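Local coordinates for trans-4-hydroxy-L-proline dehydratase (Clostridioides difficile 70-100-2010, PDB 6VXC), which catalyses, as a glycyl radical enzyme, the dehydration of trans-4-hydroxy-L-proline to (S)-1-pyrroline-5-carboxylate in the anaerobic breakdown of hydroxyproline, at residues K30-E35 with L331-V336; F300-L305 with V336-Q341. All blocks are in the same frame, centred on the assembly; numbering follows the deposited sequence.

How the contacts relate
Both contacts are made by helix 324-339, which meets one partner farther from the centre of the chain and another closer to it. Contact 1 sets it beside the N-terminal helix 27-38, about 23 Å from the centre of the chain; contact 2 brings its C-terminal end against the loop 300-305, about 13 Å from that centre. The two contact centres are 12 Å apart. Val-336 belongs to a segment of each, but its side chain works in contact 1. A direct bridge comes from Leu-305, whose CD2 packs 4.0 Å from CD2 of Leu-331 and also touches the Trp-335 ring. Neither contact reaches Cys-454 or Glu-456, the probable catalytic residues.

Contact 1. Residues K30-E35 with L331-V336; sequences KKLREE and LECLWV
Leu-32 and Val-336 pack across two neighbouring helices, with Cys-333 one turn earlier completing the apolar surface. The sulfur of Cys-333 lies 3.7 Å from CD1 of Leu-32, so one methyl branch of the leucine meets the thiol. The other apolar pair is looser: CG1 of Val-336 is 4.2 Å from CB of Leu-32.

Val-336 also packs on the backbone of the opposite helix. Its CG1, anti to its own backbone N (chi1 169°), comes 3.6 Å from the carbonyl O of Leu-32. The second methyl, CG2, anti to the carbonyl carbon, sits 4.0 Å from CA of Arg-33. The valine thus straddles consecutive residues with its two methyls.

The segments belong to helices 27-38 and 324-339, a parallel pair within the pyruvate formate lyase-like part of this glycyl radical enzyme. Their local axes run 9.6 Å apart at closest, with 6° between their N-to-C directions, and no hydrogen bond links the two segments.

Polar groups border the packing. The side chain of Arg-33 extends away from the valine, and its guanidinium donates to the backbone carbonyls of Met-390, at the end of helix 378-390, and Lys-391. The carboxylate of Glu-332 hydrogen-bonds with Thr-29 in the first turn of helix 27-38 and with Thr-25 just before it.

Contact 2. Residues F300-L305 with V336-Q341; sequences FTPGRL and VKFNNQ
An ST turn in the loop leading into helix 305-318 meets the C-terminal part of helix 324-339 here, with the Phe-338 ring making the contact from the helix side. This is buried packing within the pyruvate formate lyase-like region. Phe-338 presents the edge of its ring to the loop: CZ is 3.9 Å from CD of Pro-302, near the ring plane. The adjacent CE1 is also 3.9 Å from the carbonyl O of Phe-300, which lies in that plane. With CG beside its own backbone N (chi1 -78°), the phenylalanine points CZ nearly straight at Pro-302 CD, and the Phe-300 carbonyl lies beside its CE1 flank. Ile-363 of strand 362-366 and Pro-395 touch the same side chain.

Within the loop, Thr-301 OG1 accepts from N of Gly-303 at 3.0 Å with an N-H...O angle of 167°, closing the ST turn around Pro-302. Arg-304 follows as the centre of an inverse gamma turn and occupies the N-cap position of helix 305-318. On the helix side, the carbonyl O of Lys-337 takes two donors: Asn-340 N, and the side-chain NE2 of Gln-341, which reaches back to within 3.0 Å of it and lies 18° off the carbonyl plane.

Contact 1. Residues K30-E35 with L331-V336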
loop_
_atom_site.group_PDB
_atom_site.type_symbol
_atom_site.label_atom_id
_atom_site.label_comp_id
_atom_site.label_asym_id
_atom_site.label_seq_id
_atom_site.Cartn_x
_atom_site.Cartn_y
_atom_site.Cartn_z
ATOM N N LYS A 30 -27.278 -4.459 2.737
ATOM C CA LYS A 30 -27.143 -5.785 3.338
ATOM C C LYS A 30 -26.990 -6.862 2.267
ATOM O O LYS A 30 -26.173 -7.777 2.407
ATOM C CB LYS A 30 -28.360 -6.100 4.207
ATOM C CG LYS A 30 -28.578 -5.216 5.417
ATOM C CD LYS A 30 -29.927 -5.549 6.047
ATOM C CE LYS A 30 -30.289 -4.634 7.211
ATOM N NZ LYS A 30 -29.402 -4.746 8.373
ATOM N N LYS A 31 -27.801 -6.781 1.212
ATOM C CA LYS A 31 -27.754 -7.729 0.101
ATOM C C LYS A 31 -26.454 -7.605 -0.689
ATOM O O LYS A 31 -25.831 -8.614 -1.047
ATOM C CB LYS A 31 -28.966 -7.493 -0.812
ATOM C CG LYS A 31 -28.950 -8.272 -2.133
ATOM C CD LYS A 31 -30.264 -8.128 -2.929
ATOM C CE LYS A 31 -30.523 -6.690 -3.370
ATOM N NZ LYS A 31 -31.772 -6.554 -4.198
ATOM N N LEU A 32 -26.052 -6.372 -1.001
ATOM C CA LEU A 32 -24.800 -6.162 -1.716
ATOM C C LEU A 32 -23.612 -6.664 -0.904
ATOM O O LEU A 32 -22.687 -7.264 -1.458
ATOM C CB LEU A 32 -24.635 -4.686 -2.080
ATOM C CG LEU A 32 -25.537 -4.132 -3.200
ATOM C CD1 LEU A 32 -25.527 -2.602 -3.246
ATOM C CD2 LEU A 32 -25.143 -4.712 -4.561
ATOM N N ARG A 33 -23.630 -6.457 0.418
ATOM C CA ARG A 33 -22.519 -6.930 1.238
ATOM C C ARG A 33 -22.450 -8.451 1.250
ATOM O O ARG A 33 -21.358 -9.027 1.174
ATOM C CB ARG A 33 -22.633 -6.396 2.670
ATOM C CG ARG A 33 -21.431 -6.740 3.557
ATOM C CD ARG A 33 -21.679 -6.424 5.020
ATOM N NE ARG A 33 -20.454 -6.545 5.810
ATOM C CZ ARG A 33 -19.984 -7.689 6.302
ATOM N NH1 ARG A 33 -20.637 -8.824 6.085
ATOM N NH2 ARG A 33 -18.854 -7.693 7.009
ATOM N N GLU A 34 -23.603 -9.118 1.356
ATOM C CA GLU A 34 -23.606 -10.578 1.402
ATOM C C GLU A 34 -23.107 -11.176 0.084
ATOM O O GLU A 34 -22.417 -12.199 0.086
ATOM C CB GLU A 34 -25.011 -11.080 1.762
ATOM C CG GLU A 34 -25.145 -12.571 2.021
ATOM C CD GLU A 34 -24.529 -13.038 3.357
ATOM O OE1 GLU A 34 -24.149 -12.201 4.206
ATOM O OE2 GLU A 34 -24.424 -14.267 3.555
ATOM N N GLU A 35 -23.463 -10.573 -1.051
ATOM C CA GLU A 35 -22.880 -11.004 -2.320
ATOM C C GLU A 35 -21.360 -10.867 -2.294
ATOM O O GLU A 35 -20.632 -11.760 -2.742
ATOM C CB GLU A 35 -23.456 -10.185 -3.470
ATOM C CG GLU A 35 -22.941 -10.629 -4.835
ATOM C CD GLU A 35 -23.503 -9.794 -5.971
ATOM O OE1 GLU A 35 -23.529 -8.552 -5.851
ATOM O OE2 GLU A 35 -23.963 -10.378 -6.968
ATOM N N LEU A 331 -22.402 5.502 0.025
ATOM C CA LEU A 331 -21.064 5.152 0.488
ATOM C C LEU A 331 -20.964 3.689 0.893
ATOM O O LEU A 331 -19.916 3.072 0.702
ATOM C CB LEU A 331 -20.647 6.053 1.649
ATOM C CG LEU A 331 -20.256 7.457 1.199
ATOM C CD1 LEU A 331 -19.981 8.354 2.372
ATOM C CD2 LEU A 331 -19.039 7.385 0.267
ATOM N N GLU A 332 -22.027 3.117 1.461
ATOM C CA GLU A 332 -22.009 1.682 1.728
ATOM C C GLU A 332 -21.914 0.902 0.431
ATOM O O GLU A 332 -21.209 -0.109 0.357
ATOM C CB GLU A 332 -23.244 1.265 2.545
ATOM C CG GLU A 332 -23.127 1.712 4.011
ATOM C CD GLU A 332 -24.291 1.310 4.935
ATOM O OE1 GLU A 332 -25.204 0.556 4.518
ATOM O OE2 GLU A 332 -24.270 1.771 6.101
ATOM N N CYS A 333 -22.583 1.380 -0.615
ATOM C CA CYS A 333 -22.412 0.776 -1.931
ATOM C C CYS A 333 -20.964 0.869 -2.392
ATOM O O CYS A 333 -20.395 -0.117 -2.866
ATOM C CB CYS A 333 -23.346 1.441 -2.950
ATOM S SG CYS A 333 -25.106 1.061 -2.781
ATOM N N LEU A 334 -20.361 2.056 -2.272
ATOM C CA LEU A 334 -18.955 2.248 -2.620
ATOM C C LEU A 334 -18.046 1.285 -1.860
ATOM O O LEU A 334 -17.147 0.669 -2.446
ATOM C CB LEU A 334 -18.540 3.693 -2.346
ATOM C CG LEU A 334 -17.092 3.994 -2.768
ATOM C CD1 LEU A 334 -16.880 3.653 -4.250
ATOM C CD2 LEU A 334 -16.722 5.436 -2.493
ATOM N N TRP A 335 -18.253 1.166 -0.544
ATOM C CA TRP A 335 -17.442 0.263 0.268
ATOM C C TRP A 335 -17.474 -1.151 -0.293
ATOM O O TRP A 335 -16.430 -1.805 -0.433
ATOM C CB TRP A 335 -17.935 0.277 1.722
ATOM C CG TRP A 335 -17.025 1.028 2.669
ATOM C CD1 TRP A 335 -16.459 0.548 3.796
ATOM C CD2 TRP A 335 -16.558 2.377 2.531
ATOM N NE1 TRP A 335 -15.673 1.504 4.385
ATOM C CE2 TRP A 335 -15.718 2.639 3.631
ATOM C CE3 TRP A 335 -16.785 3.395 1.601
ATOM C CZ2 TRP A 335 -15.101 3.870 3.826
ATOM C CZ3 TRP A 335 -16.159 4.624 1.788
ATOM C CH2 TRP A 335 -15.334 4.851 2.893
ATOM N N VAL A 336 -18.671 -1.630 -0.644
ATOM C CA VAL A 336 -18.790 -2.968 -1.206
ATOM C C VAL A 336 -18.026 -3.065 -2.524
ATOM O O VAL A 336 -17.402 -4.090 -2.813
ATOM C CB VAL A 336 -20.274 -3.347 -1.382
ATOM C CG1 VAL A 336 -20.390 -4.616 -2.202
ATOM C CG2 VAL A 336 -20.975 -3.487 -0.019
#

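Contact 2. Residues F300-L305 with V336-Q341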
loop_
_atom_site.group_PDB
_atom_site.type_symbol
_atom_site.label_atom_id
_atom_site.label_comp_id
_atom_site.label_asym_id
_atom_site.label_seq_id
_atom_site.Cartn_x
_atom_site.Cartn_y
_atom_site.Cartn_z
ATOM N N PHE A 300 -6.386 2.069 -6.255
ATOM C CA PHE A 300 -6.608 3.509 -6.337
ATOM C C PHE A 300 -7.431 3.908 -5.121
ATOM O O PHE A 300 -7.995 3.055 -4.435
ATOM C CB PHE A 300 -7.311 3.906 -7.664
ATOM C CG PHE A 300 -7.057 5.334 -8.094
ATOM C CD1 PHE A 300 -5.791 5.885 -8.023
ATOM C CD2 PHE A 300 -8.076 6.111 -8.602
ATOM C CE1 PHE A 300 -5.548 7.183 -8.436
ATOM C CE2 PHE A 300 -7.843 7.417 -9.014
ATOM C CZ PHE A 300 -6.584 7.953 -8.940
ATOM N N THR A 301 -7.472 5.206 -4.832
ATOM C CA THR A 301 -8.253 5.676 -3.697
ATOM C C THR A 301 -8.653 7.118 -3.930
ATOM O O THR A 301 -7.852 7.903 -4.452
ATOM C CB THR A 301 -7.483 5.574 -2.362
ATOM O OG1 THR A 301 -8.168 6.335 -1.360
ATOM C CG2 THR A 301 -6.057 6.106 -2.494
ATOM N N PRO A 302 -9.848 7.518 -3.498
ATOM C CA PRO A 302 -10.213 8.934 -3.591
ATOM C C PRO A 302 -9.430 9.815 -2.631
ATOM O O PRO A 302 -9.495 11.051 -2.758
ATOM C CB PRO A 302 -11.711 8.923 -3.255
ATOM C CG PRO A 302 -11.846 7.750 -2.347
ATOM C CD PRO A 302 -10.901 6.714 -2.852
ATOM N N GLY A 303 -8.669 9.229 -1.705
ATOM C CA GLY A 303 -7.878 10.033 -0.791
ATOM C C GLY A 303 -8.739 10.776 0.210
ATOM O O GLY A 303 -9.327 10.150 1.094
ATOM N N ARG A 304 -8.819 12.104 0.090
ATOM C CA ARG A 304 -9.550 12.942 1.041
ATOM C C ARG A 304 -11.030 13.009 0.646
ATOM O O ARG A 304 -11.573 14.057 0.293
ATOM C CB ARG A 304 -8.904 14.323 1.118
ATOM C CG ARG A 304 -7.401 14.310 1.458
ATOM C CD ARG A 304 -7.096 14.000 2.954
ATOM N NE ARG A 304 -7.518 15.128 3.774
ATOM C CZ ARG A 304 -8.614 15.135 4.524
ATOM N NH1 ARG A 304 -9.374 14.052 4.585
ATOM N NH2 ARG A 304 -8.948 16.223 5.197
ATOM N N LEU A 305 -11.662 11.834 0.727
ATOM C CA LEU A 305 -13.021 11.655 0.231
ATOM C C LEU A 305 -14.000 12.621 0.890
ATOM O O LEU A 305 -14.842 13.198 0.205
ATOM C CB LEU A 305 -13.459 10.202 0.441
ATOM C CG LEU A 305 -14.862 9.797 -0.015
ATOM C CD1 LEU A 305 -15.047 10.013 -1.508
ATOM C CD2 LEU A 305 -15.162 8.335 0.366
ATOM N N VAL A 336 -18.671 -1.630 -0.644
ATOM C CA VAL A 336 -18.790 -2.968 -1.206
ATOM C C VAL A 336 -18.026 -3.065 -2.524
ATOM O O VAL A 336 -17.402 -4.090 -2.813
ATOM C CB VAL A 336 -20.274 -3.347 -1.382
ATOM C CG1 VAL A 336 -20.390 -4.616 -2.202
ATOM C CG2 VAL A 336 -20.975 -3.487 -0.019
ATOM N N LYS A 337 -18.066 -2.010 -3.348
ATOM C CA LYS A 337 -17.348 -2.057 -4.625
ATOM C C LYS A 337 -15.851 -2.269 -4.415
ATOM O O LYS A 337 -15.230 -3.088 -5.101
ATOM C CB LYS A 337 -17.591 -0.799 -5.453
ATOM C CG LYS A 337 -19.037 -0.550 -5.848
ATOM C CD LYS A 337 -19.659 -1.736 -6.621
ATOM C CE LYS A 337 -18.910 -2.135 -7.866
ATOM N NZ LYS A 337 -19.547 -3.287 -8.608
ATOM N N PHE A 338 -15.253 -1.530 -3.475
ATOM C CA PHE A 338 -13.859 -1.788 -3.116
ATOM C C PHE A 338 -13.662 -3.253 -2.723
ATOM O O PHE A 338 -12.718 -3.912 -3.172
ATOM C CB PHE A 338 -13.427 -0.890 -1.955
ATOM C CG PHE A 338 -13.106 0.531 -2.330
ATOM C CD1 PHE A 338 -11.913 0.853 -2.954
ATOM C CD2 PHE A 338 -13.976 1.567 -1.975
ATOM C CE1 PHE A 338 -11.604 2.166 -3.253
ATOM C CE2 PHE A 338 -13.681 2.873 -2.275
ATOM C CZ PHE A 338 -12.495 3.182 -2.912
ATOM N N ASN A 339 -14.547 -3.776 -1.869
ATOM C CA ASN A 339 -14.399 -5.134 -1.363
ATOM C C ASN A 339 -14.595 -6.192 -2.439
ATOM O O ASN A 339 -14.212 -7.345 -2.218
ATOM C CB ASN A 339 -15.377 -5.399 -0.208
ATOM C CG ASN A 339 -14.978 -6.618 0.621
ATOM O OD1 ASN A 339 -13.946 -6.611 1.294
ATOM N ND2 ASN A 339 -15.807 -7.648 0.602
ATOM N N ASN A 340 -15.185 -5.831 -3.579
ATOM C CA ASN A 340 -15.312 -6.737 -4.713
ATOM C C ASN A 340 -14.046 -6.842 -5.572
ATOM O O ASN A 340 -14.020 -7.703 -6.455
ATOM C CB ASN A 340 -16.478 -6.294 -5.626
ATOM C CG ASN A 340 -17.849 -6.629 -5.044
ATOM O OD1 ASN A 340 -17.955 -7.295 -4.026
ATOM N ND2 ASN A 340 -18.899 -6.180 -5.715
ATOM N N GLN A 341 -13.011 -6.027 -5.333
ATOM C CA GLN A 341 -11.794 -6.003 -6.161
ATOM C C GLN A 341 -10.576 -6.487 -5.378
ATOM O O GLN A 341 -9.913 -5.686 -4.694
ATOM C CB GLN A 341 -11.517 -4.596 -6.714
ATOM C CG GLN A 341 -12.764 -3.782 -7.097
ATOM C CD GLN A 341 -13.668 -4.500 -8.076
ATOM O OE1 GLN A 341 -13.211 -5.107 -9.048
ATOM N NE2 GLN A 341 -14.968 -4.421 -7.829
#